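Local atomic coordinates of glucanase (Clostridium thermocellum, PDB entry 5GXX), a protein that probably hydrolyses internal beta-1,4-glycosidic bonds of cellulose, as a family 9 endoglucanase of the cellulosome. Residues Tyr338-Asn343 and Ala416-Ala421. The protein carries 1 engineered substitution. Sequence-based numbering, arbitrary orientation.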
ATOM      1  N   TYR A 338      45.846 -10.829 -23.150  1.00 10.78           N
ATOM      2  CA  TYR A 338      45.374  -9.880 -22.143  1.00 10.32           C
ATOM      3  C   TYR A 338      44.015 -10.308 -21.606  1.00 10.60           C
ATOM      4  O   TYR A 338      43.802 -10.379 -20.401  1.00 11.42           O
ATOM      5  CB  TYR A 338      45.306  -8.451 -22.699  1.00 11.14           C
ATOM      6  CG  TYR A 338      44.966  -7.405 -21.659  1.00  8.49           C
ATOM      7  CD1 TYR A 338      43.702  -7.353 -21.089  1.00 10.58           C
ATOM      8  CD2 TYR A 338      45.919  -6.499 -21.204  1.00 10.84           C
ATOM      9  CE1 TYR A 338      43.372  -6.410 -20.123  1.00 11.91           C
ATOM     10  CE2 TYR A 338      45.598  -5.549 -20.245  1.00  9.52           C
ATOM     11  CZ  TYR A 338      44.312  -5.487 -19.734  1.00  9.61           C
ATOM     12  OH  TYR A 338      43.951  -4.597 -18.742  1.00 10.37           O
ATOM     13  N   ALA A 339      43.096 -10.645 -22.508  1.00 10.88           N
ATOM     14  CA  ALA A 339      41.758 -11.096 -22.098  1.00 10.32           C
ATOM     15  C   ALA A 339      41.758 -12.356 -21.229  1.00 11.54           C
ATOM     16  O   ALA A 339      40.874 -12.545 -20.386  1.00 11.55           O
ATOM     17  CB  ALA A 339      40.906 -11.312 -23.343  1.00 10.19           C
ATOM     18  N   LEU A 340      42.755 -13.220 -21.437  1.00 10.81           N
ATOM     19  CA  LEU A 340      42.824 -14.513 -20.734  1.00 10.94           C
ATOM     20  C   LEU A 340      43.621 -14.458 -19.440  1.00 11.71           C
ATOM     21  O   LEU A 340      43.544 -15.397 -18.636  1.00 12.58           O
ATOM     22  CB  LEU A 340      43.402 -15.589 -21.663  1.00 11.51           C
ATOM     23  CG  LEU A 340      42.650 -15.890 -22.966  1.00 12.26           C
ATOM     24  CD1 LEU A 340      43.267 -17.029 -23.765  1.00 11.28           C
ATOM     25  CD2 LEU A 340      41.163 -16.213 -22.741  1.00 12.15           C
ATOM     26  N   GLY A 341      44.373 -13.379 -19.234  1.00 11.80           N
ATOM     27  CA  GLY A 341      45.057 -13.173 -17.961  1.00 12.66           C
ATOM     28  C   GLY A 341      46.410 -12.490 -18.002  1.00 13.30           C
ATOM     29  O   GLY A 341      47.020 -12.319 -16.948  1.00 13.72           O
ATOM     30  N   SER A 342      46.876 -12.102 -19.186  1.00 12.74           N
ATOM     31  CA  SER A 342      48.151 -11.381 -19.311  1.00 14.04           C
ATOM     32  C   SER A 342      47.950  -9.883 -19.128  1.00 13.06           C
ATOM     33  O   SER A 342      47.989  -9.108 -20.093  1.00 13.23           O
ATOM     34  CB  SER A 342      48.828 -11.672 -20.646  1.00 14.18           C
ATOM     35  OG  SER A 342      49.128 -13.058 -20.724  1.00 16.82           O
ATOM     36  N   ASN A 343      47.743  -9.500 -17.874  1.00 12.79           N
ATOM     37  CA  ASN A 343      47.358  -8.133 -17.554  1.00 13.25           C
ATOM     38  C   ASN A 343      47.820  -7.830 -16.132  1.00 14.57           C
ATOM     39  O   ASN A 343      48.385  -8.713 -15.483  1.00 13.93           O
ATOM     40  CB  ASN A 343      45.840  -7.987 -17.774  1.00 12.68           C
ATOM     41  CG  ASN A 343      45.029  -8.951 -16.939  1.00 11.88           C
ATOM     42  OD1 ASN A 343      45.167  -8.988 -15.712  1.00 12.95           O
ATOM     43  ND2 ASN A 343      44.167  -9.725 -17.585  1.00 12.40           N
ATOM     44  N   ALA A 416      32.061 -12.900 -30.440  1.00 10.71           N
ATOM     45  CA  ALA A 416      32.051 -13.417 -31.813  1.00 13.13           C
ATOM     46  C   ALA A 416      33.422 -13.416 -32.480  1.00 12.74           C
ATOM     47  O   ALA A 416      33.913 -14.470 -32.907  1.00 12.16           O
ATOM     48  CB  ALA A 416      31.023 -12.687 -32.644  1.00 14.46           C
ATOM     49  N   GLY A 417      34.066 -12.256 -32.564  1.00 11.59           N
ATOM     50  CA  GLY A 417      35.427 -12.200 -33.108  1.00 10.82           C
ATOM     51  C   GLY A 417      36.390 -12.974 -32.216  1.00 11.32           C
ATOM     52  O   GLY A 417      37.346 -13.597 -32.693  1.00 10.81           O
ATOM     53  N   PHE A 418      36.155 -12.916 -30.907  1.00 11.29           N
ATOM     54  CA  PHE A 418      36.939 -13.666 -29.909  1.00 10.52           C
ATOM     55  C   PHE A 418      37.026 -15.164 -30.194  1.00 11.27           C
ATOM     56  O   PHE A 418      38.105 -15.757 -30.169  1.00 12.06           O
ATOM     57  CB  PHE A 418      36.350 -13.342 -28.535  1.00 10.10           C
ATOM     58  CG  PHE A 418      37.044 -13.970 -27.355  1.00 12.12           C
ATOM     59  CD1 PHE A 418      38.406 -13.780 -27.149  1.00 11.68           C
ATOM     60  CD2 PHE A 418      36.289 -14.641 -26.397  1.00 11.55           C
ATOM     61  CE1 PHE A 418      39.010 -14.289 -26.019  1.00 12.54           C
ATOM     62  CE2 PHE A 418      36.896 -15.149 -25.265  1.00 13.19           C
ATOM     63  CZ  PHE A 418      38.250 -14.983 -25.097  1.00 10.98           C
ATOM     64  N   VAL A 419      35.889 -15.799 -30.448  1.00 10.92           N
ATOM     65  CA  VAL A 419      35.884 -17.145 -31.010  1.00 10.83           C
ATOM     66  C   VAL A 419      36.810 -17.335 -32.209  1.00 11.33           C
ATOM     67  O   VAL A 419      37.576 -18.298 -32.231  1.00 11.95           O
ATOM     68  CB  VAL A 419      34.441 -17.610 -31.324  1.00  9.44           C
ATOM     69  CG1 VAL A 419      34.466 -18.899 -32.158  1.00 11.28           C
ATOM     70  CG2 VAL A 419      33.680 -17.821 -30.022  1.00 13.23           C
ATOM     71  N   GLY A 420      36.781 -16.445 -33.199  1.00 10.80           N
ATOM     72  CA  GLY A 420      37.642 -16.594 -34.375  1.00 11.70           C
ATOM     73  C   GLY A 420      39.113 -16.542 -34.001  1.00 11.07           C
ATOM     74  O   GLY A 420      39.930 -17.355 -34.446  1.00 12.91           O
ATOM     75  N   ALA A 421      39.486 -15.592 -33.152  1.00 11.69           N
ATOM     76  CA  ALA A 421      40.864 -15.529 -32.659  1.00 10.96           C
ATOM     77  C   ALA A 421      41.320 -16.735 -31.832  1.00 11.85           C
ATOM     78  O   ALA A 421      42.461 -17.198 -31.978  1.00 12.15           O
ATOM     79  CB  ALA A 421      41.056 -14.216 -31.922  1.00 11.90           C
TER
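A single aromatic ring, that of F418, carries the whole of one side of this small buried contact and spans the gap from helix 412-429 to the end of helix 322-340, whose backbones stay well apart, the nearest CA atoms, of A339 and F418, being 9.5 Å from each other. The F418 side chain already sets out towards 338-343, and with CG anti to the backbone N (chi1 -178°) the ring extends that way. L340 meets it at the rim: CD2 lies near the ring plane, 3.9 Å from CZ of F418. The CB of A339 comes in obliquely, 4.4 Å from CE1 of F418; both meetings are between apolar side chains. I336, one turn earlier on helix 322-340, and V350 from a loop also touch F418, while Y7 of helix 7-20 packs on L340. The helix ends at L340, and G341, with positive phi (146°) and two bonds back into the last turn, makes a Schellman motif. In addition, ND2 of N343 bonds to O of Y338 at 2.9 Å, in the carbonyl plane, and CB of N343 sits over one face of the Y338 ring. F418 thus packs helix 412-429 against this capped helix end in the helical catalytic domain, an (alpha/alpha)6 barrel in glycoside hydrolase family 9.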